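Local coordinates for reticulocyte binding protein (Streptococcus agalactiae COH1, PDB 3FAW) that is a cell-wall-anchored pullulanase that probably hydrolyses the alpha-1,6-glucosidic branch links of pullulan, glycogen and related alpha-glucans at the streptococcal surface, at residues V324-K329 / G356-P362; T626-P632 / E655-I660. All blocks are in the same frame, centred on the assembly; numbering follows the deposited sequence.

Interaction 1: V324-K329 / G356-P362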
ATOM      1  N   VAL A 324      -2.191  -1.240  18.527  1.00 12.98           N
ATOM      2  CA  VAL A 324      -1.879  -2.656  18.711  1.00 12.27           C
ATOM      3  C   VAL A 324      -1.276  -2.927  20.097  1.00 12.27           C
ATOM      4  O   VAL A 324      -0.670  -2.041  20.708  1.00 10.95           O
ATOM      5  CB  VAL A 324      -0.877  -3.149  17.635  1.00 11.78           C
ATOM      6  CG1 VAL A 324       0.514  -2.572  17.888  1.00 12.62           C
ATOM      7  CG2 VAL A 324      -0.825  -4.675  17.586  1.00 10.68           C
ATOM      8  N   ASN A 325      -1.461  -4.156  20.573  1.00 12.02           N
ATOM      9  CA  ASN A 325      -0.756  -4.684  21.736  1.00 12.38           C
ATOM     10  C   ASN A 325       0.035  -5.894  21.275  1.00 12.37           C
ATOM     11  O   ASN A 325      -0.522  -6.976  21.069  1.00 13.11           O
ATOM     12  CB  ASN A 325      -1.724  -5.086  22.855  1.00 12.64           C
ATOM     13  CG  ASN A 325      -1.008  -5.653  24.085  1.00 14.39           C
ATOM     14  OD1 ASN A 325       0.222  -5.662  24.165  1.00 14.56           O
ATOM     15  ND2 ASN A 325      -1.787  -6.120  25.052  1.00 14.56           N
ATOM     16  N   GLU A 326       1.335  -5.702  21.105  1.00 11.45           N
ATOM     17  CA  GLU A 326       2.200  -6.744  20.559  1.00 13.41           C
ATOM     18  C   GLU A 326       2.490  -7.867  21.565  1.00 13.71           C
ATOM     19  O   GLU A 326       3.013  -8.914  21.191  1.00 13.90           O
ATOM     20  CB  GLU A 326       3.503  -6.120  20.054  1.00 13.70           C
ATOM     21  CG  GLU A 326       3.303  -5.097  18.933  1.00 12.80           C
ATOM     22  CD  GLU A 326       4.574  -4.347  18.567  1.00 14.60           C
ATOM     23  OE1 GLU A 326       5.538  -4.350  19.369  1.00 13.30           O
ATOM     24  OE2 GLU A 326       4.605  -3.751  17.466  1.00 13.06           O
ATOM     25  N   MET A 327       2.145  -7.646  22.832  1.00 14.19           N
ATOM     26  CA  MET A 327       2.310  -8.657  23.868  1.00 16.31           C
ATOM     27  C   MET A 327       1.101  -9.605  23.985  1.00 16.13           C
ATOM     28  O   MET A 327       1.119 -10.523  24.802  1.00 16.45           O
ATOM     29  CB  MET A 327       2.598  -7.981  25.212  1.00 16.52           C
ATOM     30  CG  MET A 327       3.871  -7.130  25.224  1.00 18.64           C
ATOM     31  SD  MET A 327       5.355  -7.995  24.643  1.00 22.83           S
ATOM     32  CE  MET A 327       5.441  -9.379  25.785  1.00 26.27           C
ATOM     33  N   ASP A 328       0.072  -9.384  23.164  1.00 15.83           N
ATOM     34  CA  ASP A 328      -1.123 -10.241  23.118  1.00 14.77           C
ATOM     35  C   ASP A 328      -1.205 -10.903  21.745  1.00 15.12           C
ATOM     36  O   ASP A 328      -1.631 -10.276  20.768  1.00 14.34           O
ATOM     37  CB  ASP A 328      -2.373  -9.391  23.388  1.00 15.12           C
ATOM     38  CG  ASP A 328      -3.681 -10.153  23.184  1.00 17.33           C
ATOM     39  OD1 ASP A 328      -3.692 -11.403  23.234  1.00 18.20           O
ATOM     40  OD2 ASP A 328      -4.715  -9.482  22.980  1.00 21.45           O
ATOM     41  N   LYS A 329      -0.781 -12.164  21.673  1.00 14.98           N
ATOM     42  CA  LYS A 329      -0.827 -12.936  20.427  1.00 17.15           C
ATOM     43  C   LYS A 329      -2.058 -13.848  20.351  1.00 17.18           C
ATOM     44  O   LYS A 329      -2.169 -14.670  19.441  1.00 18.50           O
ATOM     45  CB  LYS A 329       0.449 -13.774  20.273  1.00 17.66           C
ATOM     46  CG  LYS A 329       1.707 -12.949  20.067  1.00 18.21           C
ATOM     47  CD  LYS A 329       2.924 -13.834  19.891  1.00 21.72           C
ATOM     48  CE  LYS A 329       4.173 -13.024  19.574  1.00 22.48           C
ATOM     49  NZ  LYS A 329       4.047 -12.304  18.283  1.00 25.59           N
ATOM     50  N   GLY A 356       6.505  -5.274  15.890  1.00 12.21           N
ATOM     51  CA  GLY A 356       6.782  -6.407  16.763  1.00 11.58           C
ATOM     52  C   GLY A 356       5.676  -7.459  16.765  1.00 12.24           C
ATOM     53  O   GLY A 356       5.839  -8.515  17.366  1.00 12.48           O
ATOM     54  N   MET A 357       4.554  -7.178  16.096  1.00 12.51           N
ATOM     55  CA  MET A 357       3.397  -8.093  16.081  1.00 13.18           C
ATOM     56  C   MET A 357       3.686  -9.446  15.412  1.00 13.16           C
ATOM     57  O   MET A 357       3.085 -10.460  15.776  1.00 13.84           O
ATOM     58  CB  MET A 357       2.206  -7.429  15.379  1.00 13.90           C
ATOM     59  CG  MET A 357       0.845  -8.114  15.598  1.00 12.56           C
ATOM     60  SD  MET A 357       0.273  -8.039  17.310  1.00 14.50           S
ATOM     61  CE  MET A 357       0.743  -9.662  17.904  1.00 16.32           C
ATOM     62  N   TYR A 358       4.597  -9.452  14.439  1.00 12.10           N
ATOM     63  CA  TYR A 358       4.898 -10.654  13.660  1.00 12.59           C
ATOM     64  C   TYR A 358       6.193 -11.334  14.090  1.00 13.89           C
ATOM     65  O   TYR A 358       6.692 -12.237  13.406  1.00 15.80           O
ATOM     66  CB  TYR A 358       4.920 -10.301  12.171  1.00 12.16           C
ATOM     67  CG  TYR A 358       3.704  -9.506  11.768  1.00 11.29           C
ATOM     68  CD1 TYR A 358       2.424  -9.944  12.106  1.00 13.80           C
ATOM     69  CD2 TYR A 358       3.823  -8.300  11.079  1.00 13.42           C
ATOM     70  CE1 TYR A 358       1.303  -9.222  11.758  1.00 13.56           C
ATOM     71  CE2 TYR A 358       2.702  -7.572  10.718  1.00 11.62           C
ATOM     72  CZ  TYR A 358       1.444  -8.038  11.066  1.00 11.52           C
ATOM     73  OH  TYR A 358       0.322  -7.329  10.725  1.00 10.39           O
ATOM     74  N   SER A 359       6.705 -10.918  15.246  1.00 14.97           N
ATOM     75  CA  SER A 359       7.916 -11.484  15.824  1.00 15.78           C
ATOM     76  C   SER A 359       7.568 -12.455  16.944  1.00 16.14           C
ATOM     77  O   SER A 359       6.644 -12.217  17.731  1.00 15.16           O
ATOM     78  CB  SER A 359       8.807 -10.363  16.372  1.00 15.93           C
ATOM     79  OG  SER A 359       9.903 -10.882  17.108  1.00 14.28           O
ATOM     80  N   GLU A 360       8.314 -13.551  17.018  1.00 17.19           N
ATOM     81  CA  GLU A 360       8.170 -14.497  18.124  1.00 17.35           C
ATOM     82  C   GLU A 360       8.723 -13.924  19.433  1.00 17.00           C
ATOM     83  O   GLU A 360       8.286 -14.312  20.515  1.00 17.30           O
ATOM     84  CB  GLU A 360       8.843 -15.826  17.778  1.00 18.28           C
ATOM     85  CG  GLU A 360       8.093 -16.600  16.702  1.00 18.77           C
ATOM     86  CD  GLU A 360       8.603 -18.010  16.535  1.00 20.72           C
ATOM     87  OE1 GLU A 360       9.806 -18.167  16.243  1.00 18.43           O
ATOM     88  OE2 GLU A 360       7.801 -18.957  16.687  1.00 19.61           O
ATOM     89  N   LYS A 361       9.662 -12.983  19.323  1.00 16.89           N
ATOM     90  CA  LYS A 361      10.307 -12.374  20.488  1.00 16.72           C
ATOM     91  C   LYS A 361      10.284 -10.843  20.412  1.00 14.56           C
ATOM     92  O   LYS A 361      11.326 -10.219  20.223  1.00 13.96           O
ATOM     93  CB  LYS A 361      11.751 -12.877  20.598  1.00 17.08           C
ATOM     94  CG  LYS A 361      11.864 -14.381  20.758  0.10 18.73           C
ATOM     95  CD  LYS A 361      13.288 -14.804  21.076  1.00 21.24           C
ATOM     96  CE  LYS A 361      13.617 -14.642  22.557  1.00 25.26           C
ATOM     97  NZ  LYS A 361      14.976 -15.151  22.886  0.10 24.04           N
ATOM     98  N   PRO A 362       9.094 -10.233  20.571  1.00 13.92           N
ATOM     99  CA  PRO A 362       8.956  -8.771  20.436  1.00 13.82           C
ATOM    100  C   PRO A 362       9.803  -7.937  21.418  1.00 13.52           C
ATOM    101  O   PRO A 362      10.134  -6.787  21.121  1.00 13.70           O
ATOM    102  CB  PRO A 362       7.453  -8.530  20.666  1.00 14.13           C
ATOM    103  CG  PRO A 362       6.952  -9.759  21.350  1.00 14.82           C
ATOM    104  CD  PRO A 362       7.807 -10.885  20.881  1.00 12.66           C
TER
HETATM  105  O   HOH W   1       4.038  -9.916  18.920  1.00 18.79           O

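Interaction 2: T626-P632 / E655-I660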
ATOM      1  N   THR A 626     -14.084 -16.208   2.149  1.00 11.76           N
ATOM      2  CA  THR A 626     -15.281 -15.510   2.620  1.00 11.99           C
ATOM      3  C   THR A 626     -15.035 -14.807   3.954  1.00 13.23           C
ATOM      4  O   THR A 626     -14.196 -15.241   4.757  1.00 12.21           O
ATOM      5  CB  THR A 626     -16.478 -16.485   2.788  1.00 12.98           C
ATOM      6  OG1 THR A 626     -17.668 -15.741   3.084  1.00 10.34           O
ATOM      7  CG2 THR A 626     -16.211 -17.480   3.907  1.00 10.30           C
ATOM      8  N   LYS A 627     -15.787 -13.730   4.177  1.00 14.12           N
ATOM      9  CA  LYS A 627     -15.756 -12.984   5.436  1.00 16.07           C
ATOM     10  C   LYS A 627     -17.163 -12.872   6.032  1.00 16.87           C
ATOM     11  O   LYS A 627     -17.576 -11.801   6.485  1.00 16.89           O
ATOM     12  CB  LYS A 627     -15.147 -11.592   5.217  1.00 16.38           C
ATOM     13  CG  LYS A 627     -13.694 -11.629   4.767  1.00 17.08           C
ATOM     14  CD  LYS A 627     -13.094 -10.236   4.600  1.00 14.52           C
ATOM     15  CE  LYS A 627     -11.636 -10.333   4.157  1.00 15.23           C
ATOM     16  NZ  LYS A 627     -11.025  -9.021   3.797  1.00 10.83           N
ATOM     17  N   ARG A 628     -17.885 -13.994   6.039  1.00 19.11           N
ATOM     18  CA  ARG A 628     -19.245 -14.050   6.569  1.00 19.64           C
ATOM     19  C   ARG A 628     -19.221 -13.938   8.094  1.00 19.30           C
ATOM     20  O   ARG A 628     -18.384 -14.555   8.751  1.00 19.15           O
ATOM     21  CB  ARG A 628     -19.944 -15.355   6.155  1.00 20.64           C
ATOM     22  CG  ARG A 628     -21.474 -15.314   6.306  1.00 21.84           C
ATOM     23  CD  ARG A 628     -22.086 -16.691   6.526  1.00 25.59           C
ATOM     24  NE  ARG A 628     -22.159 -17.502   5.308  1.00 27.27           N
ATOM     25  CZ  ARG A 628     -23.274 -17.994   4.760  1.00 27.29           C
ATOM     26  NH1 ARG A 628     -24.472 -17.777   5.292  1.00 27.95           N
ATOM     27  NH2 ARG A 628     -23.187 -18.721   3.653  1.00 27.36           N
ATOM     28  N   LEU A 629     -20.145 -13.152   8.642  1.00 18.49           N
ATOM     29  CA  LEU A 629     -20.226 -12.917  10.081  1.00 18.30           C
ATOM     30  C   LEU A 629     -21.045 -14.025  10.751  1.00 19.01           C
ATOM     31  O   LEU A 629     -22.266 -13.911  10.901  1.00 18.58           O
ATOM     32  CB  LEU A 629     -20.842 -11.538  10.353  1.00 18.80           C
ATOM     33  CG  LEU A 629     -20.795 -10.983  11.781  1.00 17.05           C
ATOM     34  CD1 LEU A 629     -19.366 -10.673  12.210  1.00 14.89           C
ATOM     35  CD2 LEU A 629     -21.667  -9.741  11.883  1.00 16.63           C
ATOM     36  N   LEU A 630     -20.358 -15.098  11.143  1.00 19.33           N
ATOM     37  CA  LEU A 630     -20.978 -16.237  11.832  1.00 19.01           C
ATOM     38  C   LEU A 630     -21.117 -15.980  13.336  1.00 19.05           C
ATOM     39  O   LEU A 630     -20.635 -16.763  14.162  1.00 19.45           O
ATOM     40  CB  LEU A 630     -20.161 -17.514  11.598  1.00 19.33           C
ATOM     41  CG  LEU A 630     -20.010 -17.987  10.151  1.00 19.39           C
ATOM     42  CD1 LEU A 630     -19.057 -19.173  10.079  1.00 20.52           C
ATOM     43  CD2 LEU A 630     -21.360 -18.357   9.559  1.00 21.03           C
ATOM     44  N   ASN A 631     -21.788 -14.883  13.676  1.00 18.62           N
ATOM     45  CA  ASN A 631     -22.047 -14.504  15.061  1.00 18.41           C
ATOM     46  C   ASN A 631     -23.515 -14.779  15.386  1.00 18.89           C
ATOM     47  O   ASN A 631     -24.393 -14.312  14.658  1.00 18.47           O
ATOM     48  CB  ASN A 631     -21.733 -13.019  15.254  1.00 17.69           C
ATOM     49  CG  ASN A 631     -21.757 -12.591  16.711  1.00 18.54           C
ATOM     50  OD1 ASN A 631     -22.788 -12.670  17.379  1.00 18.44           O
ATOM     51  ND2 ASN A 631     -20.620 -12.116  17.207  1.00 12.54           N
ATOM     52  N   PRO A 632     -23.792 -15.540  16.470  1.00 19.01           N
ATOM     53  CA  PRO A 632     -25.170 -15.841  16.893  1.00 19.53           C
ATOM     54  C   PRO A 632     -26.098 -14.625  16.982  1.00 19.22           C
ATOM     55  O   PRO A 632     -27.294 -14.746  16.708  1.00 18.31           O
ATOM     56  CB  PRO A 632     -24.984 -16.452  18.286  1.00 20.22           C
ATOM     57  CG  PRO A 632     -23.629 -17.046  18.260  1.00 20.48           C
ATOM     58  CD  PRO A 632     -22.800 -16.179  17.356  1.00 20.32           C
ATOM     59  N   GLU A 655     -29.660 -17.930   7.193  1.00 20.54           N
ATOM     60  CA  GLU A 655     -28.862 -17.933   8.419  1.00 19.73           C
ATOM     61  C   GLU A 655     -27.500 -17.250   8.198  1.00 18.57           C
ATOM     62  O   GLU A 655     -26.766 -17.595   7.269  1.00 18.13           O
ATOM     63  CB  GLU A 655     -28.699 -19.368   8.941  1.00 19.88           C
ATOM     64  CG  GLU A 655     -30.020 -19.974   9.442  1.00 21.19           C
ATOM     65  CD  GLU A 655     -29.891 -21.383  10.007  1.00 20.77           C
ATOM     66  OE1 GLU A 655     -28.761 -21.910  10.095  1.00 22.41           O
ATOM     67  OE2 GLU A 655     -30.936 -21.965  10.371  1.00 23.68           O
ATOM     68  N   TYR A 656     -27.192 -16.276   9.059  1.00 17.90           N
ATOM     69  CA  TYR A 656     -25.970 -15.455   8.980  1.00 18.08           C
ATOM     70  C   TYR A 656     -25.864 -14.678   7.661  1.00 16.99           C
ATOM     71  O   TYR A 656     -25.024 -15.001   6.820  1.00 16.79           O
ATOM     72  CB  TYR A 656     -24.714 -16.309   9.181  1.00 19.06           C
ATOM     73  CG  TYR A 656     -24.674 -17.100  10.470  1.00 20.08           C
ATOM     74  CD1 TYR A 656     -24.670 -16.460  11.706  1.00 19.20           C
ATOM     75  CD2 TYR A 656     -24.615 -18.491  10.450  1.00 21.41           C
ATOM     76  CE1 TYR A 656     -24.617 -17.187  12.887  1.00 20.62           C
ATOM     77  CE2 TYR A 656     -24.564 -19.226  11.625  1.00 20.63           C
ATOM     78  CZ  TYR A 656     -24.565 -18.571  12.839  1.00 21.21           C
ATOM     79  OH  TYR A 656     -24.513 -19.297  14.006  1.00 24.29           O
ATOM     80  N   PRO A 657     -26.710 -13.645   7.478  1.00 16.29           N
ATOM     81  CA  PRO A 657     -26.788 -12.925   6.204  1.00 15.81           C
ATOM     82  C   PRO A 657     -25.766 -11.797   5.997  1.00 15.98           C
ATOM     83  O   PRO A 657     -25.678 -11.261   4.888  1.00 16.60           O
ATOM     84  CB  PRO A 657     -28.201 -12.343   6.240  1.00 15.56           C
ATOM     85  CG  PRO A 657     -28.442 -12.066   7.682  1.00 15.16           C
ATOM     86  CD  PRO A 657     -27.662 -13.099   8.464  1.00 15.76           C
ATOM     87  N   TYR A 658     -25.010 -11.443   7.038  1.00 15.70           N
ATOM     88  CA  TYR A 658     -24.064 -10.321   6.970  1.00 15.26           C
ATOM     89  C   TYR A 658     -22.647 -10.772   6.602  1.00 14.78           C
ATOM     90  O   TYR A 658     -22.136 -11.749   7.143  1.00 13.80           O
ATOM     91  CB  TYR A 658     -24.047  -9.549   8.293  1.00 15.69           C
ATOM     92  CG  TYR A 658     -25.347  -8.831   8.598  1.00 13.57           C
ATOM     93  CD1 TYR A 658     -25.644  -7.607   8.006  1.00 13.15           C
ATOM     94  CD2 TYR A 658     -26.277  -9.376   9.481  1.00 15.70           C
ATOM     95  CE1 TYR A 658     -26.839  -6.940   8.289  1.00 14.57           C
ATOM     96  CE2 TYR A 658     -27.472  -8.721   9.770  1.00 12.79           C
ATOM     97  CZ  TYR A 658     -27.746  -7.502   9.170  1.00 15.14           C
ATOM     98  OH  TYR A 658     -28.927  -6.848   9.446  1.00 18.80           O
ATOM     99  N   PHE A 659     -22.035 -10.043   5.668  1.00 15.48           N
ATOM    100  CA  PHE A 659     -20.671 -10.298   5.202  1.00 15.39           C
ATOM    101  C   PHE A 659     -19.852  -9.012   5.360  1.00 15.62           C
ATOM    102  O   PHE A 659     -20.333  -7.921   5.058  1.00 15.85           O
ATOM    103  CB  PHE A 659     -20.674 -10.727   3.728  1.00 15.29           C
ATOM    104  CG  PHE A 659     -21.435 -12.008   3.453  1.00 15.44           C
ATOM    105  CD1 PHE A 659     -20.762 -13.171   3.112  1.00 15.71           C
ATOM    106  CD2 PHE A 659     -22.823 -12.040   3.511  1.00 13.47           C
ATOM    107  CE1 PHE A 659     -21.457 -14.345   2.844  1.00 18.29           C
ATOM    108  CE2 PHE A 659     -23.527 -13.208   3.251  1.00 15.72           C
ATOM    109  CZ  PHE A 659     -22.843 -14.364   2.918  1.00 15.71           C
ATOM    110  N   ILE A 660     -18.610  -9.143   5.819  1.00 16.29           N
ATOM    111  CA  ILE A 660     -17.776  -7.978   6.128  1.00 15.34           C
ATOM    112  C   ILE A 660     -17.041  -7.459   4.893  1.00 14.41           C
ATOM    113  O   ILE A 660     -16.315  -8.205   4.233  1.00 12.44           O
ATOM    114  CB  ILE A 660     -16.757  -8.292   7.247  1.00 15.81           C
ATOM    115  CG1 ILE A 660     -17.476  -8.786   8.514  1.00 15.57           C
ATOM    116  CG2 ILE A 660     -15.908  -7.067   7.561  1.00 15.13           C
ATOM    117  CD1 ILE A 660     -18.575  -7.861   9.031  1.00 12.02           C
TER
HETATM  118  O   HOH W   2     -24.430 -12.603   9.828  1.00 19.33           O

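Interaction 1: V324-K329 / G356-P362
Lys-329 reaches across to the carbonyl of Ser-359, and Glu-326 to the amide of Gly-356; these two side chains carry the polar side of the contact. The lysine chain runs out straight and bends only at its last torsion (chi4 -63°), which swings Lys-329 NZ onto Ser-359 O at 2.7 Å; the donor is tilted 31° from the carbonyl plane. Glu-326 sends OE2 to the backbone N of Gly-356 in a weak hydrogen bond, while its OE1 is taken by the backbone N of Trp-227. The carboxylate thus links Gly-356 to Trp-227, and Gly-356 CA lies 3.5 Å from Glu-326 OE1.

A water bridge adds to this: water 1 accepts from Lys-329 NZ at 2.5 Å and lies within bonding distance of the carbonyl oxygens of Glu-326 and Gly-356. The ammonium is therefore set close to backbone oxygens, which probably favour its charged form.

Both segments belong to the long excursion between strand 312-315 and helix 367-381 of the parallel eight-stranded TIM barrel, the catalytic scaffold of the alpha-amylase family. Each makes a type I beta turn, from Asn-325 to Asp-328 and from Gly-356 to Ser-359. The first also carries an Asx turn, in which Asn-325 OD1 receives the amide of Met-327.

The apolar part centres on Met-357. With its CG anti to the backbone N (chi1 -165°) and the chain then folded twice, Met-357 SD meets Val-324 CG2 at 3.5 Å, and its CE methyl sits against Asp-328 O and the CG of Lys-329. Farther out, Pro-362 CG rests near Glu-326 O and touches Met-327 SD, on an exposed side chain, at 4.1 Å.

Interaction 2: T626-P632 / E655-I660
Arg-628 lies alongside Phe-659, with its CB, CG and NE following the phenyl ring while CD and NH1 turn to Tyr-656. Arg-628 CB sits 3.8 Å from Phe-659 CE1. Next, Arg-628 CG, placed anti to the backbone N (chi1 -163°), stands over the face of Phe-659 as a CH-pi contact, 3.8 Å from the ring centroid. CD moves on to the carbonyl oxygen and CB of Tyr-656. NE returns to the rim of the phenyl ring, whose CZ lies over one face of the guanidinium, the two planes 42° apart. At the tip Arg-628 NH1 donates to Tyr-656 O at 3.2 Å, with that oxygen out of the guanidinium plane; NH2 has a long, weak ion pair with Asp-589.

The backbones of the two segments form a single beta bridge between Arg-628 and Phe-659: Leu-629 N gives to Tyr-658 O and Ile-660 N to Lys-627 O. Strand 658-660 pairs with 647-649 in a two-stranded antiparallel sheet, so the bridge ties the loop following barrel strand 614-618 to that small sheet. Water 2 continues the link from Leu-629 O to Tyr-658 N. Beyond, Leu-630 CA lies over the face of Tyr-656, 4.0 Å from its centroid.

With its aliphatic length held against the ring and NH1 bonded to a carbonyl, the guanidinium is probably limited in rotation, and Asp-589 would pull on it only weakly.

Neither contact belongs to the barrel's core; both are partly buried. Interaction 1 joins two parts of the one loop that follows strand 312-315, whereas interaction 2 joins the loop after strand 614-618 to strand 658-660. They share no segment, and their nearest atoms are about 13 Å apart. In 324-329 / 356-362 no backbone pairing links the two parts of the loop: charged side chains and a water reach main-chain atoms, with methionine filling in. In 626-632 / 655-660 the main chains bond directly, and aromatic faces take up the side chains. The side chain of Val-324 is about 7 Å from a bound calcium ion, that of Ile-660 about 12 Å from one.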